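Local structure of L-Ribose isomerase (Acinetobacter, 4Q0Q) at residues G64-E69 with I107-K112; G100-L105 with E215-S220. The protein probably catalyses the reversible isomerisation of the aldose L-ribose to the ketose L-ribulose. All coordinates share one frame; numbering follows the deposited sequence.

Contact 1. Residues G64-E69 with I107-K112; sequences GMWSGE and IVHPGK. With RUU (alpha-L-ribulofuranose), chain G.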
loop_
_atom_site.group_PDB
_atom_site.type_symbol
_atom_site.label_atom_id
_atom_site.label_comp_id
_atom_site.label_asym_id
_atom_site.label_seq_id
_atom_site.Cartn_x
_atom_site.Cartn_y
_atom_site.Cartn_z
ATOM N N GLY A 64 -26.982 -9.778 -3.230
ATOM C CA GLY A 64 -25.532 -9.715 -3.120
ATOM C C GLY A 64 -24.927 -8.625 -2.254
ATOM O O GLY A 64 -25.588 -7.654 -1.884
ATOM N N MET A 65 -23.643 -8.790 -1.956
ATOM C CA MET A 65 -22.902 -7.853 -1.120
ATOM C C MET A 65 -22.681 -6.459 -1.703
ATOM O O MET A 65 -22.120 -5.592 -1.035
ATOM C CB MET A 65 -21.557 -8.467 -0.734
ATOM C CG MET A 65 -21.649 -9.609 0.268
ATOM S SD MET A 65 -22.291 -9.098 1.890
ATOM C CE MET A 65 -23.861 -9.906 1.869
ATOM N N TRP A 66 -23.109 -6.224 -2.938
ATOM C CA TRP A 66 -22.938 -4.903 -3.524
ATOM C C TRP A 66 -24.273 -4.214 -3.803
ATOM O O TRP A 66 -24.334 -3.211 -4.516
ATOM C CB TRP A 66 -22.086 -4.983 -4.797
ATOM C CG TRP A 66 -20.608 -5.179 -4.505
ATOM C CD1 TRP A 66 -19.925 -6.365 -4.447
ATOM C CD2 TRP A 66 -19.656 -4.154 -4.193
ATOM N NE1 TRP A 66 -18.606 -6.137 -4.119
ATOM C CE2 TRP A 66 -18.416 -4.790 -3.957
ATOM C CE3 TRP A 66 -19.732 -2.755 -4.088
ATOM C CZ2 TRP A 66 -17.257 -4.074 -3.621
ATOM C CZ3 TRP A 66 -18.579 -2.044 -3.751
ATOM C CH2 TRP A 66 -17.360 -2.708 -3.523
ATOM N N SER A 67 -25.338 -4.751 -3.215
ATOM C CA SER A 67 -26.679 -4.190 -3.380
ATOM C C SER A 67 -26.863 -2.932 -2.536
ATOM O O SER A 67 -27.644 -2.056 -2.888
ATOM C CB SER A 67 -27.744 -5.214 -2.981
ATOM O OG SER A 67 -27.708 -5.477 -1.589
ATOM N N GLY A 68 -26.141 -2.845 -1.420
ATOM C CA GLY A 68 -26.263 -1.685 -0.553
ATOM C C GLY A 68 -27.355 -1.851 0.489
ATOM O O GLY A 68 -27.576 -0.970 1.321
ATOM N N GLU A 69 -28.042 -2.988 0.454
ATOM C CA GLU A 69 -29.124 -3.254 1.395
ATOM C C GLU A 69 -28.610 -3.502 2.810
ATOM O O GLU A 69 -27.533 -4.072 3.001
ATOM C CB GLU A 69 -29.940 -4.459 0.912
ATOM C CG GLU A 69 -30.426 -4.295 -0.523
ATOM C CD GLU A 69 -31.101 -5.538 -1.074
ATOM O OE1 GLU A 69 -30.595 -6.655 -0.837
ATOM O OE2 GLU A 69 -32.131 -5.396 -1.760
ATOM N N ILE A 107 -14.018 -6.809 7.420
ATOM C CA ILE A 107 -14.462 -6.276 6.148
ATOM C C ILE A 107 -15.981 -6.287 6.081
ATOM O O ILE A 107 -16.617 -7.332 6.209
ATOM C CB ILE A 107 -13.859 -7.077 4.970
ATOM C CG1 ILE A 107 -12.331 -7.068 5.090
ATOM C CG2 ILE A 107 -14.302 -6.465 3.633
ATOM C CD1 ILE A 107 -11.613 -7.788 3.978
ATOM N N VAL A 108 -16.541 -5.097 5.894
ATOM C CA VAL A 108 -17.978 -4.891 5.831
ATOM C C VAL A 108 -18.353 -4.220 4.519
ATOM O O VAL A 108 -17.814 -3.171 4.165
ATOM C CB VAL A 108 -18.437 -4.003 7.016
ATOM C CG1 VAL A 108 -19.931 -3.731 6.941
ATOM C CG2 VAL A 108 -18.072 -4.681 8.323
ATOM N N HIS A 109 -19.283 -4.831 3.793
ATOM C CA HIS A 109 -19.700 -4.276 2.524
ATOM C C HIS A 109 -20.705 -3.157 2.678
ATOM O O HIS A 109 -21.333 -3.020 3.725
ATOM C CB HIS A 109 -20.216 -5.386 1.610
ATOM C CG HIS A 109 -19.116 -6.110 0.899
ATOM N ND1 HIS A 109 -18.247 -6.962 1.548
ATOM C CD2 HIS A 109 -18.695 -6.048 -0.386
ATOM C CE1 HIS A 109 -17.339 -7.392 0.692
ATOM N NE2 HIS A 109 -17.587 -6.852 -0.487
ATOM N N PRO A 110 -20.869 -2.340 1.627
ATOM C CA PRO A 110 -21.789 -1.200 1.627
ATOM C C PRO A 110 -23.164 -1.479 2.214
ATOM O O PRO A 110 -23.883 -2.365 1.751
ATOM C CB PRO A 110 -21.841 -0.800 0.155
ATOM C CG PRO A 110 -20.489 -1.208 -0.349
ATOM C CD PRO A 110 -20.303 -2.549 0.283
ATOM N N GLY A 111 -23.508 -0.715 3.248
ATOM C CA GLY A 111 -24.792 -0.868 3.908
ATOM C C GLY A 111 -24.903 -1.979 4.939
ATOM O O GLY A 111 -25.852 -1.999 5.722
ATOM N N LYS A 112 -23.948 -2.901 4.958
ATOM C CA LYS A 112 -23.997 -4.010 5.901
ATOM C C LYS A 112 -23.493 -3.620 7.294
ATOM O O LYS A 112 -22.730 -2.659 7.454
ATOM C CB LYS A 112 -23.206 -5.200 5.344
ATOM C CG LYS A 112 -23.611 -5.610 3.908
ATOM C CD LYS A 112 -24.966 -6.282 3.847
ATOM C CE LYS A 112 -25.321 -6.767 2.434
ATOM N NZ LYS A 112 -25.788 -5.706 1.505
HETATM C C1 RUU G . -26.425 -3.442 -8.796
HETATM O O1 RUU G . -26.434 -2.324 -7.918
HETATM C C2 RUU G . -26.746 -4.729 -8.055
HETATM O O2 RUU G . -25.545 -5.340 -7.604
HETATM C C3 RUU G . -27.554 -5.718 -8.886
HETATM O O3 RUU G . -26.707 -6.752 -9.362
HETATM C C4 RUU G . -28.587 -6.294 -7.912
HETATM O O4 RUU G . -28.158 -7.569 -7.457
HETATM C C5 RUU G . -28.628 -5.318 -6.739
HETATM O O5 RUU G . -27.537 -4.396 -6.904
HETATM O O HOH W 1 -27.772 -7.411 0.174
#
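H109 and K112, in the turn that ends strand 101-108, receive the loop carrying M65, W66 and E69. H109 presents an edge to the face of the W66 five-membered ring in an offset edge-to-face pair, the ring planes standing at 89° and the centroids 5.0 Å apart. CD2 of the histidine comes down over the rim of the indole, while M65 lays its CB over a face of the imidazole, 4.0 Å from the ring centroid. The pyrrolidine of P110 extends this apolar patch along the indole, CG lying 4.0 Å from W66 CZ3. Farther along, the K112 chain passes M65, its CE 3.5 Å from the methionine CE. A bend at the last torsion (chi4 -78°) then turns the ammonium toward the loop, where K112 NZ donates to a lone pair of E69 O in the carbonyl plane, at 2.8 Å. K112 NZ also gives a hydrogen bond to a water at 2.9 Å, and S67 OG bonds that water as well. S67 OG accepts from E69 N at 3.2 Å, closing an ST turn. H109 NE2 and W66 NE1 both bond E28 OE2 of the second subunit, and this shared oxygen brings the aromatic pair into the subunit interface. Its charge, if E28 is ionised, would probably polarise the two rings, while the ammonium of K112 grips the loop through the backbone carbonyl of E69.

Contact 2. Residues G100-L105 with E215-S220; sequences GLCDKL and EVSTYS. With RUU (alpha-L-ribulofuranose), chain C.
Strands 101-108 and 211-217 are antiparallel neighbours in the six-stranded sheet, and their pairing places K104 and E215 beside a bound alpha-L-ribulofuranose. The short axes run at 171° to each other, 4.8 Å apart at closest. C102 and S217 form a hydrogen-bonded pair, C102 N donating to S217 O at 2.7 Å and S217 N to C102 O at 2.8 Å; K104 and E215 form another, with both backbone bonds made. Between them D103 and V216 form a non-hydrogen-bonded pair whose side chains point to the other face, where V216 CG2 lies beside the aspartate. D103 OD1 is held by Y38, and OD2 forms a salt bridge with K190 of the third subunit. On the sugar side the E215 chain is extended, CG anti to the backbone N (chi1 175°), and carries its carboxylate toward the ligand. E215 OE2 accepts a weak bond from the sugar O3 at 3.3 Å, and E215 OE1 lies 3.0 Å from the sugar C1. K104 folds back over E215 through bends at chi2 and chi3 (chi3 65°); its NZ is modelled as a salt bridge to E215 OE2 and as a donor to S217 OG, but too close to a neighbour for its position to be certain. S217 OG gives its proton to T218 O, just past the strand end, at 2.9 Å. With a cobalt ion about 5 Å from the E215 side chain, and K122 and E222 also bonding the sugar, the arrangement is consistent with a cupin-type beta-barrel, whose strands present polar side chains to a metal and sugar pocket.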
loop_
_atom_site.group_PDB
_atom_site.type_symbol
_atom_site.label_atom_id
_atom_site.label_comp_id
_atom_site.label_asym_id
_atom_site.label_seq_id
_atom_site.Cartn_x
_atom_site.Cartn_y
_atom_site.Cartn_z
ATOM N N GLY A 100 -5.104 -10.156 27.455
ATOM C CA GLY A 100 -4.836 -10.895 26.234
ATOM C C GLY A 100 -4.747 -9.934 25.060
ATOM O O GLY A 100 -5.015 -8.742 25.215
ATOM N N LEU A 101 -4.400 -10.451 23.886
ATOM C CA LEU A 101 -4.237 -9.628 22.692
ATOM C C LEU A 101 -4.916 -10.240 21.473
ATOM O O LEU A 101 -4.646 -11.391 21.119
ATOM C CB LEU A 101 -2.743 -9.446 22.396
ATOM C CG LEU A 101 -1.913 -8.716 23.464
ATOM C CD1 LEU A 101 -0.421 -8.837 23.152
ATOM C CD2 LEU A 101 -2.342 -7.257 23.531
ATOM N N CYS A 102 -5.780 -9.462 20.824
ATOM C CA CYS A 102 -6.486 -9.934 19.638
ATOM C C CYS A 102 -6.363 -8.921 18.499
ATOM O O CYS A 102 -6.675 -7.740 18.669
ATOM C CB CYS A 102 -7.968 -10.180 19.966
ATOM S SG CYS A 102 -8.937 -10.960 18.631
ATOM N N ASP A 103 -5.900 -9.393 17.341
ATOM C CA ASP A 103 -5.728 -8.548 16.156
ATOM C C ASP A 103 -6.510 -9.199 15.019
ATOM O O ASP A 103 -6.368 -10.393 14.773
ATOM C CB ASP A 103 -4.242 -8.479 15.774
ATOM C CG ASP A 103 -3.922 -7.318 14.846
ATOM O OD1 ASP A 103 -4.679 -7.091 13.882
ATOM O OD2 ASP A 103 -2.896 -6.633 15.077
ATOM N N LYS A 104 -7.347 -8.433 14.338
ATOM C CA LYS A 104 -8.109 -8.989 13.238
ATOM C C LYS A 104 -8.491 -7.919 12.233
ATOM O O LYS A 104 -8.562 -6.736 12.561
ATOM C CB LYS A 104 -9.371 -9.691 13.755
ATOM C CG LYS A 104 -10.474 -8.755 14.225
ATOM C CD LYS A 104 -10.786 -8.953 15.709
ATOM C CE LYS A 104 -9.600 -8.559 16.581
ATOM N NZ LYS A 104 -9.883 -8.680 18.045
ATOM N N LEU A 105 -8.715 -8.349 10.996
ATOM C CA LEU A 105 -9.115 -7.447 9.935
ATOM C C LEU A 105 -10.603 -7.695 9.715
ATOM O O LEU A 105 -11.028 -8.841 9.564
ATOM C CB LEU A 105 -8.345 -7.756 8.655
ATOM C CG LEU A 105 -8.512 -6.692 7.574
ATOM C CD1 LEU A 105 -7.855 -5.397 8.054
ATOM C CD2 LEU A 105 -7.891 -7.170 6.262
ATOM N N GLU A 215 -8.997 -4.256 13.976
ATOM C CA GLU A 215 -9.357 -4.164 15.374
ATOM C C GLU A 215 -8.210 -4.708 16.213
ATOM O O GLU A 215 -7.666 -5.778 15.928
ATOM C CB GLU A 215 -10.613 -4.975 15.676
ATOM C CG GLU A 215 -10.951 -5.003 17.153
ATOM C CD GLU A 215 -12.153 -5.861 17.459
ATOM O OE1 GLU A 215 -13.269 -5.467 17.062
ATOM O OE2 GLU A 215 -11.983 -6.928 18.088
ATOM N N VAL A 216 -7.825 -3.950 17.229
ATOM C CA VAL A 216 -6.783 -4.374 18.154
ATOM C C VAL A 216 -7.502 -4.339 19.495
ATOM O O VAL A 216 -7.944 -3.277 19.940
ATOM C CB VAL A 216 -5.578 -3.407 18.168
ATOM C CG1 VAL A 216 -4.677 -3.729 19.349
ATOM C CG2 VAL A 216 -4.780 -3.546 16.870
ATOM N N SER A 217 -7.628 -5.496 20.134
ATOM C CA SER A 217 -8.360 -5.563 21.387
ATOM C C SER A 217 -7.826 -6.617 22.334
ATOM O O SER A 217 -6.838 -7.287 22.036
ATOM C CB SER A 217 -9.813 -5.891 21.084
ATOM O OG SER A 217 -9.929 -7.242 20.680
ATOM N N THR A 218 -8.489 -6.757 23.483
ATOM C CA THR A 218 -8.094 -7.772 24.444
ATOM C C THR A 218 -8.636 -9.098 23.898
ATOM O O THR A 218 -9.309 -9.115 22.866
ATOM C CB THR A 218 -8.645 -7.481 25.880
ATOM O OG1 THR A 218 -10.074 -7.369 25.857
ATOM C CG2 THR A 218 -8.044 -6.199 26.432
ATOM N N TYR A 219 -8.343 -10.195 24.587
ATOM C CA TYR A 219 -8.743 -11.530 24.152
ATOM C C TYR A 219 -10.208 -11.711 23.766
ATOM O O TYR A 219 -11.111 -11.229 24.442
ATOM C CB TYR A 219 -8.377 -12.549 25.230
ATOM C CG TYR A 219 -8.375 -13.971 24.737
ATOM C CD1 TYR A 219 -7.291 -14.479 24.020
ATOM C CD2 TYR A 219 -9.453 -14.821 24.995
ATOM C CE1 TYR A 219 -7.275 -15.801 23.575
ATOM C CE2 TYR A 219 -9.447 -16.142 24.557
ATOM C CZ TYR A 219 -8.354 -16.626 23.850
ATOM O OH TYR A 219 -8.328 -17.939 23.441
ATOM N N SER A 220 -10.432 -12.440 22.678
ATOM C CA SER A 220 -11.783 -12.691 22.197
ATOM C C SER A 220 -12.256 -14.105 22.565
ATOM O O SER A 220 -11.765 -15.096 22.029
ATOM C CB SER A 220 -11.822 -12.484 20.683
ATOM O OG SER A 220 -13.140 -12.609 20.187
HETATM C C1 RUU C . -16.227 -6.011 16.747
HETATM O O1 RUU C . -17.029 -5.132 17.528
HETATM C C2 RUU C . -16.478 -7.451 17.131
HETATM O O2 RUU C . -16.238 -7.635 18.520
HETATM C C3 RUU C . -15.687 -8.481 16.339
HETATM O O3 RUU C . -14.490 -8.809 17.024
HETATM C C4 RUU C . -16.636 -9.685 16.343
HETATM O O4 RUU C . -16.482 -10.393 17.567
HETATM C C5 RUU C . -18.020 -9.045 16.319
HETATM O O5 RUU C . -17.864 -7.731 16.881
#

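Overall arrangement
Contacts 1 and 2 lie on opposite sides of the chain's centre, with their own centres about 24 Å apart, yet both draw on strand 101-108. Contact 2 uses the first part of that strand and contact 1 the turn just after its end. Along the chain the segments alternate, 64-69, 100-105, 107-112 and 215-220, so the two contacts interlock. Strand 211-217, the partner in contact 2, is the neighbour of 101-108 in the six-stranded sheet. The strand runs from the sugar site close to cobalt, which K104 and its partner E215 border, to the turn at the interface with the second subunit, while contact 2 also borders the third subunit.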